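Local coordinates for protein transcriptional regulator, SorC family (Enterococcus faecalis, PDB 2O0M) that probably regulates transcription by binding DNA through one domain and a carbohydrate effector through another, at residues 144-149 with 236-241; 177-182 with 206-211; 249-255 with 271-276; 277-281 with 318-322. One frame throughout, in Å; residues are numbered along the deposited sequence.

Interaction 1 of 4, residues 144-149 with 236-241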
loop_
_atom_site.group_PDB
_atom_site.type_symbol
_atom_site.label_atom_id
_atom_site.label_comp_id
_atom_site.label_asym_id
_atom_site.label_seq_id
_atom_site.Cartn_x
_atom_site.Cartn_y
_atom_site.Cartn_z
ATOM N N ASN A 144 10.156 13.671 -6.803
ATOM C CA ASN A 144 9.713 12.648 -5.860
ATOM C C ASN A 144 9.352 11.372 -6.589
ATOM O O ASN A 144 8.817 11.424 -7.694
ATOM C CB ASN A 144 8.484 13.143 -5.106
ATOM C CG ASN A 144 8.728 14.456 -4.394
ATOM O OD1 ASN A 144 8.031 15.463 -4.631
ATOM N ND2 ASN A 144 9.720 14.463 -3.528
ATOM N N THR A 145 9.664 10.236 -5.970
ATOM C CA THR A 145 9.237 8.934 -6.466
ATOM C C THR A 145 8.356 8.280 -5.395
ATOM O O THR A 145 8.789 8.074 -4.259
ATOM C CB THR A 145 10.431 8.059 -6.836
ATOM O OG1 THR A 145 11.184 8.704 -7.874
ATOM C CG2 THR A 145 9.984 6.669 -7.298
ATOM N N ILE A 146 7.111 8.009 -5.780
ATOM C CA ILE A 146 6.102 7.429 -4.908
ATOM C C ILE A 146 5.822 6.000 -5.351
ATOM O O ILE A 146 5.304 5.769 -6.446
ATOM C CB ILE A 146 4.790 8.225 -4.939
ATOM C CG1 ILE A 146 5.029 9.686 -4.560
ATOM C CG2 ILE A 146 3.759 7.605 -4.002
ATOM C CD1 ILE A 146 5.219 10.609 -5.735
ATOM N N ALA A 147 6.177 5.050 -4.493
ATOM C CA ALA A 147 5.983 3.634 -4.759
ATOM C C ALA A 147 4.660 3.201 -4.150
ATOM O O ALA A 147 4.392 3.449 -2.975
ATOM C CB ALA A 147 7.104 2.836 -4.197
ATOM N N VAL A 148 3.828 2.549 -4.950
ATOM C CA VAL A 148 2.480 2.232 -4.510
ATOM C C VAL A 148 2.148 0.750 -4.651
ATOM O O VAL A 148 2.651 0.061 -5.541
ATOM C CB VAL A 148 1.430 3.048 -5.268
ATOM C CG1 VAL A 148 1.654 4.545 -5.062
ATOM C CG2 VAL A 148 1.439 2.717 -6.741
HETATM N N MSE A 149 1.316 0.268 -3.732
HETATM C CA MSE A 149 0.660 -1.011 -3.882
HETATM C C MSE A 149 -0.725 -0.862 -4.504
HETATM O O MSE A 149 -1.282 0.231 -4.570
HETATM C CB MSE A 149 0.578 -1.750 -2.545
HETATM C CG MSE A 149 1.924 -2.168 -2.011
HETATM SE SE MSE A 149 2.873 -3.508 -3.082
HETATM C CE MSE A 149 1.688 -4.945 -2.850
ATOM N N ALA A 236 12.658 5.324 -3.946
ATOM C CA ALA A 236 11.413 6.011 -3.609
ATOM C C ALA A 236 11.566 6.764 -2.285
ATOM O O ALA A 236 12.136 6.243 -1.340
ATOM C CB ALA A 236 10.285 5.026 -3.503
ATOM N N ASN A 237 11.064 7.991 -2.234
ATOM C CA ASN A 237 11.005 8.747 -0.971
ATOM C C ASN A 237 9.600 8.767 -0.345
ATOM O O ASN A 237 9.397 9.350 0.709
ATOM C CB ASN A 237 11.563 10.176 -1.130
ATOM C CG ASN A 237 10.755 11.052 -2.080
ATOM O OD1 ASN A 237 10.184 10.579 -3.069
ATOM N ND2 ASN A 237 10.741 12.362 -1.795
ATOM N N CYS A 238 8.650 8.105 -1.000
ATOM C CA CYS A 238 7.296 7.965 -0.492
ATOM C C CYS A 238 6.746 6.584 -0.863
ATOM O O CYS A 238 7.048 6.057 -1.949
ATOM C CB CYS A 238 6.433 9.075 -1.071
ATOM S SG CYS A 238 4.703 9.074 -0.589
ATOM N N VAL A 239 5.988 5.988 0.059
ATOM C CA VAL A 239 5.286 4.736 -0.199
ATOM C C VAL A 239 3.851 4.880 0.277
ATOM O O VAL A 239 3.614 5.369 1.373
ATOM C CB VAL A 239 5.947 3.538 0.504
ATOM C CG1 VAL A 239 5.160 2.244 0.261
ATOM C CG2 VAL A 239 7.362 3.336 0.000
ATOM N N VAL A 240 2.913 4.435 -0.549
ATOM C CA VAL A 240 1.493 4.425 -0.187
ATOM C C VAL A 240 0.945 3.022 -0.427
ATOM O O VAL A 240 1.187 2.413 -1.478
ATOM C CB VAL A 240 0.645 5.465 -0.962
ATOM C CG1 VAL A 240 -0.743 5.504 -0.388
ATOM C CG2 VAL A 240 1.293 6.830 -0.907
ATOM N N HIS A 241 0.222 2.500 0.565
ATOM C CA HIS A 241 -0.282 1.143 0.491
ATOM C C HIS A 241 -1.534 0.976 1.327
ATOM O O HIS A 241 -1.811 1.796 2.197
ATOM C CB HIS A 241 0.805 0.180 0.966
ATOM C CG HIS A 241 1.094 0.262 2.436
ATOM N ND1 HIS A 241 1.818 1.284 3.010
ATOM C CD2 HIS A 241 0.765 -0.578 3.444
ATOM C CE1 HIS A 241 1.907 1.078 4.313
ATOM N NE2 HIS A 241 1.299 -0.060 4.598
#
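Ile146, Ala147 and Val148 pair in parallel with Cys238, Val239 and Val240 inside the mixed sheet of the putative sugar-binding domain, a Rossmann-like fold in which strands 142-148 and 238-245 are direct neighbours. The short strand segments run at 25° to each other, their axes 4.6 Å apart at closest approach. As expected of parallel strands, one residue bonds to the two that flank its partner: Ala147 N donates to Cys238 O at 2.9 Å, and Ala147 O accepts from Val240 N at 3.0 Å, spanning Val239. The next bond, from Met149 N to Val240 O (3.1 Å), takes the pairing just past the end of strand 142-148. At the other end Cys238 N reaches Thr145 O over a longer 3.3 Å.

Ile146, Val148, Cys238 and Val240 share one face of the sheet. There Ile146 straddles two partners. Its CG1 lies against Cys238 CB, whereas CG2, placed anti to the backbone N, reaches Cys238 SG and Val240 CG2, the latter at 4.0 Å. Helix 188-199 covers Val148 on this side. The other face carries the small Ala147, whose CB meets Ala236 CB at 3.9 Å and sits beside Val239 CG2. Phe273 packs on Val239 there. With strand 169-175 bonded beyond Ile146 and strand 302-306 beyond Val240, the pair is internal to the sheet. Where strand 142-148 ends, His241, still within its own strand, turns its ring away toward Phe273 and Tyr319 (chi1 70°), leaving its CB 4.0 Å from Met149 CG.

Interaction 2 of 4, residues 177-182 with 206-211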
loop_
_atom_site.group_PDB
_atom_site.type_symbol
_atom_site.label_atom_id
_atom_site.label_comp_id
_atom_site.label_asym_id
_atom_site.label_seq_id
_atom_site.Cartn_x
_atom_site.Cartn_y
_atom_site.Cartn_z
ATOM N N ARG A 177 5.928 -3.214 -5.789
ATOM C CA ARG A 177 6.229 -4.619 -6.028
ATOM C C ARG A 177 5.709 -5.106 -7.366
ATOM O O ARG A 177 4.651 -4.697 -7.808
ATOM C CB ARG A 177 5.579 -5.503 -4.949
ATOM C CG ARG A 177 6.262 -5.488 -3.620
ATOM C CD ARG A 177 7.648 -6.113 -3.730
ATOM N NE ARG A 177 8.213 -6.468 -2.433
ATOM C CZ ARG A 177 8.086 -7.640 -1.817
ATOM N NH1 ARG A 177 7.391 -8.643 -2.347
ATOM N NH2 ARG A 177 8.667 -7.802 -0.644
ATOM N N GLY A 178 6.438 -6.052 -7.954
ATOM C CA GLY A 178 5.935 -6.831 -9.078
ATOM C C GLY A 178 5.598 -8.245 -8.639
ATOM O O GLY A 178 5.955 -8.667 -7.545
ATOM N N GLY A 179 4.893 -8.984 -9.488
ATOM C CA GLY A 179 4.637 -10.405 -9.224
ATOM C C GLY A 179 3.714 -10.654 -8.056
ATOM O O GLY A 179 3.872 -11.613 -7.306
ATOM N N ILE A 180 2.730 -9.777 -7.900
ATOM C CA ILE A 180 1.834 -9.852 -6.751
ATOM C C ILE A 180 0.611 -10.738 -6.993
ATOM O O ILE A 180 0.039 -11.272 -6.043
ATOM C CB ILE A 180 1.406 -8.434 -6.311
ATOM C CG1 ILE A 180 2.621 -7.649 -5.794
ATOM C CG2 ILE A 180 0.294 -8.481 -5.256
ATOM C CD1 ILE A 180 3.176 -8.132 -4.479
ATOM N N GLY A 181 0.196 -10.881 -8.248
ATOM C CA GLY A 181 -0.902 -11.781 -8.598
ATOM C C GLY A 181 -2.290 -11.148 -8.676
ATOM O O GLY A 181 -3.293 -11.860 -8.764
ATOM N N GLU A 182 -2.370 -9.821 -8.662
ATOM C CA GLU A 182 -3.674 -9.168 -8.801
ATOM C C GLU A 182 -4.145 -9.121 -10.255
ATOM O O GLU A 182 -3.353 -9.255 -11.179
ATOM C CB GLU A 182 -3.658 -7.742 -8.266
ATOM C CG GLU A 182 -3.361 -7.620 -6.786
ATOM C CD GLU A 182 -4.492 -8.048 -5.856
ATOM O OE1 GLU A 182 -5.557 -8.522 -6.293
ATOM O OE2 GLU A 182 -4.291 -7.890 -4.646
ATOM N N LEU A 206 6.263 -1.289 -14.085
ATOM C CA LEU A 206 7.247 -2.341 -13.998
ATOM C C LEU A 206 6.682 -3.482 -14.816
ATOM O O LEU A 206 5.645 -4.048 -14.467
ATOM C CB LEU A 206 7.462 -2.754 -12.543
ATOM C CG LEU A 206 8.394 -3.939 -12.296
ATOM C CD1 LEU A 206 9.816 -3.647 -12.740
ATOM C CD2 LEU A 206 8.364 -4.274 -10.826
ATOM N N TYR A 207 7.338 -3.799 -15.926
ATOM C CA TYR A 207 6.742 -4.698 -16.906
ATOM C C TYR A 207 7.082 -6.137 -16.555
ATOM O O TYR A 207 7.776 -6.848 -17.272
ATOM C CB TYR A 207 7.118 -4.263 -18.331
ATOM C CG TYR A 207 6.225 -3.130 -18.801
ATOM C CD1 TYR A 207 6.695 -1.844 -18.954
ATOM C CD2 TYR A 207 4.884 -3.347 -19.064
ATOM C CE1 TYR A 207 5.852 -0.810 -19.385
ATOM C CE2 TYR A 207 4.024 -2.303 -19.499
ATOM C CZ TYR A 207 4.514 -1.048 -19.648
ATOM O OH TYR A 207 3.638 -0.053 -20.068
ATOM N N VAL A 208 6.569 -6.536 -15.394
ATOM C CA VAL A 208 6.701 -7.874 -14.865
ATOM C C VAL A 208 5.279 -8.403 -14.738
ATOM O O VAL A 208 4.438 -7.743 -14.143
ATOM C CB VAL A 208 7.397 -7.834 -13.479
ATOM C CG1 VAL A 208 7.325 -9.189 -12.787
ATOM C CG2 VAL A 208 8.847 -7.399 -13.633
ATOM N N PRO A 209 4.969 -9.557 -15.354
ATOM C CA PRO A 209 3.614 -10.086 -15.169
ATOM C C PRO A 209 3.251 -10.317 -13.698
ATOM O O PRO A 209 4.126 -10.602 -12.888
ATOM C CB PRO A 209 3.656 -11.410 -15.925
ATOM C CG PRO A 209 4.709 -11.201 -16.976
ATOM C CD PRO A 209 5.760 -10.388 -16.279
ATOM N N GLU A 210 1.970 -10.176 -13.361
ATOM C CA GLU A 210 1.524 -10.357 -11.978
ATOM C C GLU A 210 1.655 -11.797 -11.510
ATOM O O GLU A 210 1.831 -12.050 -10.322
ATOM C CB GLU A 210 0.091 -9.859 -11.796
ATOM C CG GLU A 210 0.006 -8.366 -11.598
ATOM C CD GLU A 210 0.467 -7.939 -10.214
ATOM O OE1 GLU A 210 -0.387 -7.774 -9.326
ATOM O OE2 GLU A 210 1.685 -7.791 -10.006
ATOM N N GLN A 211 1.554 -12.725 -12.458
ATOM C CA GLN A 211 1.928 -14.119 -12.262
ATOM C C GLN A 211 3.006 -14.437 -13.298
ATOM O O GLN A 211 2.819 -14.158 -14.483
ATOM C CB GLN A 211 0.713 -15.034 -12.458
ATOM C CG GLN A 211 -0.176 -15.184 -11.218
ATOM C CD GLN A 211 -1.328 -14.191 -11.146
ATOM O OE1 GLN A 211 -1.441 -13.277 -11.983
ATOM N NE2 GLN A 211 -2.198 -14.358 -10.130
HETATM O O HOH W 1 2.219 -5.441 -8.853
HETATM O O HOH W 2 3.891 -7.369 -11.599
HETATM O O HOH W 3 -3.166 -11.560 -12.548
#
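Glu210 slides its carboxylate beneath the loop of residues 179-182, and the two nearest backbone N-H groups meet the same face of that carboxylate. Ile180 N donates to OE2 of Glu210 at 3.1 Å with a fairly straight bond (161°). Glu182 N donates to OE1 of Glu210 at 2.9 Å. Both donors stand well above the carboxylate plane instead of within it. The side chain gets there by a bend at chi2 (-74°), which folds the acid back under the loop while CB and CG rest near the carbonyl O of Glu182.

Water comes to Glu210 OE2 as well. One molecule, on the carboxylate face opposite the two N-H groups, links it to the carbonyl O of Arg177; a second accepts from Gly179 N at 2.8 Å and also lies beside Val208 O. So many donors round one acid probably favour its charged form and hold it from rotating. The carboxylates of Glu182 and Glu210 do not meet: Glu182 faces away to salt bridges with Arg252 and Arg253, while its CB touches Glu210 OE1 at 3.4 Å.

At one flank Leu206 puts CD2 against Gly178 N at 3.9 Å. At the other, the amide of Gln211 makes a weak bond from NE2 to Gly181 O (3.1 Å). Two loops meet here, one following strand 169-175 and the other following strand 202-203, parallel neighbours joined through helix 188-199. Such a meeting of loops that follow parallel strands joined through a helix is characteristic of beta-alpha-beta units in Rossmann-like domains, whose C-terminal strand ends commonly border the ligand pocket.

Interaction 3 of 4, residues 249-255 with 271-276. With PO4 (phosphate ion), chain B.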
loop_
_atom_site.group_PDB
_atom_site.type_symbol
_atom_site.label_atom_id
_atom_site.label_comp_id
_atom_site.label_asym_id
_atom_site.label_seq_id
_atom_site.Cartn_x
_atom_site.Cartn_y
_atom_site.Cartn_z
HETATM N N MSE A 249 -6.711 -12.000 0.594
HETATM C CA MSE A 249 -5.654 -11.648 -0.363
HETATM C C MSE A 249 -5.115 -12.874 -1.063
HETATM O O MSE A 249 -4.944 -12.872 -2.272
HETATM C CB MSE A 249 -4.459 -10.936 0.309
HETATM C CG MSE A 249 -4.697 -9.546 0.811
HETATM SE SE MSE A 249 -5.251 -8.252 -0.540
HETATM C CE MSE A 249 -4.629 -8.976 -1.949
ATOM N N ALA A 250 -4.847 -13.928 -0.300
ATOM C CA ALA A 250 -4.293 -15.149 -0.865
ATOM C C ALA A 250 -5.216 -15.768 -1.916
ATOM O O ALA A 250 -4.761 -16.226 -2.964
ATOM C CB ALA A 250 -3.984 -16.156 0.246
ATOM N N ALA A 251 -6.516 -15.771 -1.640
ATOM C CA ALA A 251 -7.493 -16.286 -2.592
ATOM C C ALA A 251 -7.626 -15.385 -3.821
ATOM O O ALA A 251 -7.637 -15.866 -4.961
ATOM C CB ALA A 251 -8.840 -16.439 -1.919
ATOM N N ARG A 252 -7.731 -14.080 -3.593
ATOM C CA ARG A 252 -7.925 -13.152 -4.708
ATOM C C ARG A 252 -6.753 -13.194 -5.688
ATOM O O ARG A 252 -6.945 -13.128 -6.915
ATOM C CB ARG A 252 -8.126 -11.720 -4.220
ATOM C CG ARG A 252 -8.548 -10.796 -5.325
ATOM C CD ARG A 252 -8.967 -9.453 -4.779
ATOM N NE ARG A 252 -7.816 -8.639 -4.405
ATOM C CZ ARG A 252 -7.878 -7.575 -3.611
ATOM N NH1 ARG A 252 -9.041 -7.185 -3.065
ATOM N NH2 ARG A 252 -6.780 -6.891 -3.356
ATOM N N ARG A 253 -5.551 -13.270 -5.123
ATOM C CA ARG A 253 -4.299 -13.320 -5.894
ATOM C C ARG A 253 -3.973 -14.700 -6.457
ATOM O O ARG A 253 -2.915 -14.894 -7.064
ATOM C CB ARG A 253 -3.142 -12.836 -5.019
ATOM C CG ARG A 253 -3.242 -11.343 -4.663
ATOM C CD ARG A 253 -2.191 -10.990 -3.634
ATOM N NE ARG A 253 -2.173 -9.572 -3.259
ATOM C CZ ARG A 253 -1.311 -9.073 -2.375
ATOM N NH1 ARG A 253 -0.421 -9.881 -1.803
ATOM N NH2 ARG A 253 -1.334 -7.779 -2.075
ATOM N N LYS A 254 -4.874 -15.656 -6.251
ATOM C CA LYS A 254 -4.731 -17.007 -6.798
ATOM C C LYS A 254 -3.400 -17.648 -6.395
ATOM O O LYS A 254 -2.670 -18.223 -7.227
ATOM C CB LYS A 254 -4.928 -16.997 -8.320
ATOM C CG LYS A 254 -6.259 -16.386 -8.732
ATOM C CD LYS A 254 -6.540 -16.529 -10.217
ATOM C CE LYS A 254 -7.839 -15.832 -10.594
ATOM N NZ LYS A 254 -9.026 -16.328 -9.828
HETATM N N MSE A 255 -3.097 -17.556 -5.104
HETATM C CA MSE A 255 -1.914 -18.196 -4.557
HETATM C C MSE A 255 -2.090 -19.713 -4.663
HETATM O O MSE A 255 -3.208 -20.212 -4.788
HETATM C CB MSE A 255 -1.667 -17.745 -3.115
HETATM C CG MSE A 255 -1.350 -16.264 -3.014
HETATM SE SE MSE A 255 -0.784 -15.713 -1.240
HETATM C CE MSE A 255 0.914 -16.406 -1.367
ATOM N N GLU A 271 -1.914 -8.798 5.412
ATOM C CA GLU A 271 -0.952 -8.777 4.322
ATOM C C GLU A 271 -0.544 -7.329 4.037
ATOM O O GLU A 271 -1.346 -6.386 4.158
ATOM C CB GLU A 271 -1.570 -9.406 3.060
ATOM C CG GLU A 271 -0.624 -9.516 1.858
ATOM C CD GLU A 271 -0.477 -8.245 1.063
ATOM O OE1 GLU A 271 -1.302 -7.320 1.228
ATOM O OE2 GLU A 271 0.476 -8.161 0.257
ATOM N N SER A 272 0.713 -7.156 3.653
ATOM C CA SER A 272 1.149 -5.897 3.062
ATOM C C SER A 272 2.466 -6.117 2.319
ATOM O O SER A 272 3.370 -6.787 2.836
ATOM C CB SER A 272 1.305 -4.821 4.132
ATOM O OG SER A 272 1.388 -3.552 3.549
ATOM N N PHE A 273 2.555 -5.583 1.104
ATOM C CA PHE A 273 3.775 -5.679 0.267
ATOM C C PHE A 273 4.201 -7.118 -0.052
ATOM O O PHE A 273 5.364 -7.362 -0.402
ATOM C CB PHE A 273 4.960 -4.952 0.904
ATOM C CG PHE A 273 4.672 -3.562 1.357
ATOM C CD1 PHE A 273 4.592 -2.523 0.454
ATOM C CD2 PHE A 273 4.545 -3.281 2.703
ATOM C CE1 PHE A 273 4.341 -1.218 0.903
ATOM C CE2 PHE A 273 4.293 -1.990 3.140
ATOM C CZ PHE A 273 4.193 -0.979 2.245
ATOM N N GLY A 274 3.279 -8.071 0.049
ATOM C CA GLY A 274 3.615 -9.472 -0.186
ATOM C C GLY A 274 4.209 -10.174 1.017
ATOM O O GLY A 274 4.828 -11.254 0.872
ATOM N N TYR A 275 4.048 -9.558 2.188
ATOM C CA TYR A 275 4.349 -10.192 3.474
ATOM C C TYR A 275 3.052 -10.483 4.197
ATOM O O TYR A 275 2.114 -9.686 4.127
ATOM C CB TYR A 275 5.207 -9.286 4.361
ATOM C CG TYR A 275 6.526 -8.880 3.729
ATOM C CD1 TYR A 275 7.698 -9.577 3.987
ATOM C CD2 TYR A 275 6.591 -7.800 2.858
ATOM C CE1 TYR A 275 8.898 -9.204 3.402
ATOM C CE2 TYR A 275 7.776 -7.419 2.264
ATOM C CZ TYR A 275 8.935 -8.109 2.540
ATOM O OH TYR A 275 10.112 -7.706 1.941
ATOM N N PHE A 276 3.006 -11.617 4.901
ATOM C CA PHE A 276 1.831 -11.992 5.685
ATOM C C PHE A 276 2.157 -12.006 7.169
ATOM O O PHE A 276 3.192 -12.523 7.560
ATOM C CB PHE A 276 1.312 -13.355 5.229
ATOM C CG PHE A 276 0.754 -13.327 3.843
ATOM C CD1 PHE A 276 -0.606 -13.149 3.643
ATOM C CD2 PHE A 276 1.593 -13.389 2.735
ATOM C CE1 PHE A 276 -1.128 -13.079 2.380
ATOM C CE2 PHE A 276 1.073 -13.305 1.450
ATOM C CZ PHE A 276 -0.281 -13.154 1.272
HETATM P P PO4 B . -7.923 -4.371 -0.530
HETATM O O1 PO4 B . -8.099 -4.927 0.835
HETATM O O2 PO4 B . -7.985 -2.889 -0.557
HETATM O O3 PO4 B . -6.668 -4.917 -1.135
HETATM O O4 PO4 B . -9.010 -4.913 -1.408
#
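Glu271 reaches from a beta hairpin, strands 270-272 and 275-277 joined by a type I' turn, to the end of helix 246-252. Its CB touches CG of Met249 at 3.9 Å, the two side chains crossing almost at right angles. CG then lies 3.6 Å above one face of the Phe276 ring, toward the rim. A bend at chi2 (-81°) turns CD to the guanidinium group of Arg253, where OE2 completes a salt bridge. OE2 lies in the guanidinium plane at its edge, 2.8 Å from Arg253 NH1 and 3.0 Å from Arg253 NH2, although both bonds are weak in angle and the carboxylate stands almost perpendicular (85°). The same OE2 accepts from Gly274 N at 2.8 Å, tying the turn to the helix end.

Beyond this bridge, where a Schellman motif closes the helix, Met255 SE approaches Phe276 CZ at 3.6 Å in an oblique Met-aromatic contact. Arg253 NE and Arg252 NE both pair with Glu182. The outer edge of the Arg252 guanidinium grips a phosphate ion, probably from the crystallisation liquor: NH2 binds O3 at 3.0 Å, and NH1 binds O4 at 2.8 Å, virtually straight at 176°.

Interaction 4 of 4, residues 277-281 with 318-322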
loop_
_atom_site.group_PDB
_atom_site.type_symbol
_atom_site.label_atom_id
_atom_site.label_comp_id
_atom_site.label_asym_id
_atom_site.label_seq_id
_atom_site.Cartn_x
_atom_site.Cartn_y
_atom_site.Cartn_z
ATOM N N PHE A 277 1.263 -11.436 7.975
ATOM C CA PHE A 277 1.510 -11.213 9.406
ATOM C C PHE A 277 0.454 -11.904 10.269
ATOM O O PHE A 277 -0.733 -11.835 9.976
ATOM C CB PHE A 277 1.482 -9.717 9.723
ATOM C CG PHE A 277 2.412 -8.895 8.873
ATOM C CD1 PHE A 277 3.674 -8.527 9.343
ATOM C CD2 PHE A 277 2.027 -8.474 7.602
ATOM C CE1 PHE A 277 4.523 -7.766 8.563
ATOM C CE2 PHE A 277 2.879 -7.722 6.818
ATOM C CZ PHE A 277 4.139 -7.370 7.297
ATOM N N ASP A 278 0.883 -12.554 11.350
ATOM C CA ASP A 278 -0.074 -13.082 12.316
ATOM C C ASP A 278 -0.452 -11.982 13.312
ATOM O O ASP A 278 0.036 -10.855 13.197
ATOM C CB ASP A 278 0.438 -14.367 12.996
ATOM C CG ASP A 278 1.654 -14.143 13.880
ATOM O OD1 ASP A 278 1.938 -12.996 14.272
ATOM O OD2 ASP A 278 2.332 -15.144 14.199
ATOM N N GLU A 279 -1.338 -12.287 14.258
ATOM C CA GLU A 279 -1.870 -11.250 15.159
ATOM C C GLU A 279 -0.795 -10.652 16.082
ATOM O O GLU A 279 -0.922 -9.514 16.542
ATOM C CB GLU A 279 -3.078 -11.766 15.960
ATOM C CG GLU A 279 -2.765 -12.613 17.169
ATOM C CD GLU A 279 -4.007 -12.931 17.989
ATOM O OE1 GLU A 279 -3.912 -13.788 18.894
ATOM O OE2 GLU A 279 -5.080 -12.336 17.723
ATOM N N GLU A 280 0.270 -11.412 16.325
ATOM C CA GLU A 280 1.423 -10.894 17.068
ATOM C C GLU A 280 2.305 -9.950 16.246
ATOM O O GLU A 280 3.281 -9.407 16.759
ATOM C CB GLU A 280 2.251 -12.044 17.646
ATOM C CG GLU A 280 1.512 -12.828 18.716
ATOM C CD GLU A 280 1.030 -11.948 19.861
ATOM O OE1 GLU A 280 -0.195 -11.923 20.124
ATOM O OE2 GLU A 280 1.877 -11.267 20.481
ATOM N N GLY A 281 1.964 -9.751 14.975
ATOM C CA GLY A 281 2.752 -8.907 14.080
ATOM C C GLY A 281 3.947 -9.613 13.463
ATOM O O GLY A 281 4.761 -8.993 12.785
ATOM N N ALA A 318 -2.583 -6.034 13.190
ATOM C CA ALA A 318 -1.498 -6.995 13.015
ATOM C C ALA A 318 -0.345 -6.397 12.217
ATOM O O ALA A 318 0.830 -6.601 12.547
ATOM C CB ALA A 318 -2.007 -8.258 12.357
ATOM N N TYR A 319 -0.672 -5.664 11.158
ATOM C CA TYR A 319 0.376 -5.043 10.349
ATOM C C TYR A 319 0.995 -3.862 11.099
ATOM O O TYR A 319 2.210 -3.690 11.099
ATOM C CB TYR A 319 -0.123 -4.556 8.976
ATOM C CG TYR A 319 0.939 -3.692 8.344
ATOM C CD1 TYR A 319 2.074 -4.266 7.767
ATOM C CD2 TYR A 319 0.879 -2.307 8.429
ATOM C CE1 TYR A 319 3.100 -3.479 7.242
ATOM C CE2 TYR A 319 1.890 -1.513 7.907
ATOM C CZ TYR A 319 2.997 -2.093 7.315
ATOM O OH TYR A 319 4.004 -1.284 6.810
HETATM N N MSE A 320 0.162 -3.026 11.706
HETATM C CA MSE A 320 0.658 -1.759 12.239
HETATM C C MSE A 320 1.630 -1.946 13.408
HETATM O O MSE A 320 2.398 -1.027 13.724
HETATM C CB MSE A 320 -0.511 -0.827 12.599
HETATM C CG MSE A 320 -1.286 -0.319 11.387
HETATM SE SE MSE A 320 -0.276 0.853 10.213
HETATM C CE MSE A 320 0.286 2.098 11.563
ATOM N N LYS A 321 1.617 -3.133 14.021
ATOM C CA LYS A 321 2.495 -3.453 15.158
ATOM C C LYS A 321 3.951 -3.141 14.884
ATOM O O LYS A 321 4.644 -2.567 15.750
ATOM C CB LYS A 321 2.365 -4.928 15.552
ATOM C CG LYS A 321 1.268 -5.186 16.533
ATOM C CD LYS A 321 1.243 -6.624 16.993
ATOM C CE LYS A 321 0.354 -6.792 18.204
ATOM N NZ LYS A 321 0.162 -8.212 18.583
ATOM N N ASN A 322 4.403 -3.518 13.689
ATOM C CA ASN A 322 5.786 -3.317 13.256
ATOM C C ASN A 322 5.966 -2.314 12.103
ATOM O O ASN A 322 7.034 -2.269 11.500
ATOM C CB ASN A 322 6.415 -4.670 12.880
ATOM C CG ASN A 322 5.982 -5.189 11.484
ATOM O OD1 ASN A 322 5.098 -4.624 10.807
ATOM N ND2 ASN A 322 6.616 -6.285 11.061
HETATM O O HOH W 4 2.531 -8.774 19.881
#
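Gly281 closes a type I beta turn that begins at Asp278, with Gly281 N bonded to Asp278 O at 2.8 Å. The turn lies against the last residues of helix 313-320, so that Gly281 CA comes within 3.4 Å of Ala318 O in a CH...O contact. On the helix the methyl of Ala318 points into the turn, its CB resting 3.4 Å from Asp278 O.

Two aromatic rings extend the contact inward. The edge of Tyr319 stands over a face of Phe277 in a T-shaped pair, planes at 81° and centroids 5.4 Å apart, with CD1 of Tyr319 coming to 3.7 Å from CE2 of Phe277. Tyr319 directs its ring there with CG anti to the backbone N (chi1 168°).

Outward, Lys321 stretches its extended chain across the turn. NZ donates to Glu279 O at 2.7 Å, in the carbonyl plane and on a lone pair. A water accepts from Lys321 NZ at 2.8 Å and donates to Glu280 OE2 at 2.6 Å, bridging a salt pair that is itself long. A second phosphate ion, probably from the crystallisation liquor, makes a long and weak ion pair with the ammonium group.

The turn links strands 275-277 and 283-286. Helix 313-320 leans on it and on strand 270-272, where Ala318 and Tyr319 touch Ala270, while Tyr319 also meets the ring of His241.

Overall arrangement
The four contacts form a path through one domain. Interaction 1, its centre about 9 Å from the centre of the chain, touches each of the others. His241 CG approaches Phe273 CZ of interaction 3 at 3.3 Å, and Met149 CE meets Ile180 CD1 of interaction 2 at 3.9 Å. Glu182 joins interactions 2 and 3, whose centres are about 12 Å apart, by salt bridges from OE1 to Arg252 NE and from OE2 to Arg253 NE. It probably helps position Arg252, which with Lys312 and Thr153 holds the phosphate of interaction 3; that ion may mark the effector pocket. Interaction 4 continues the hairpin of interaction 3 but stays clear of interaction 2, nearest atoms about 9 Å apart.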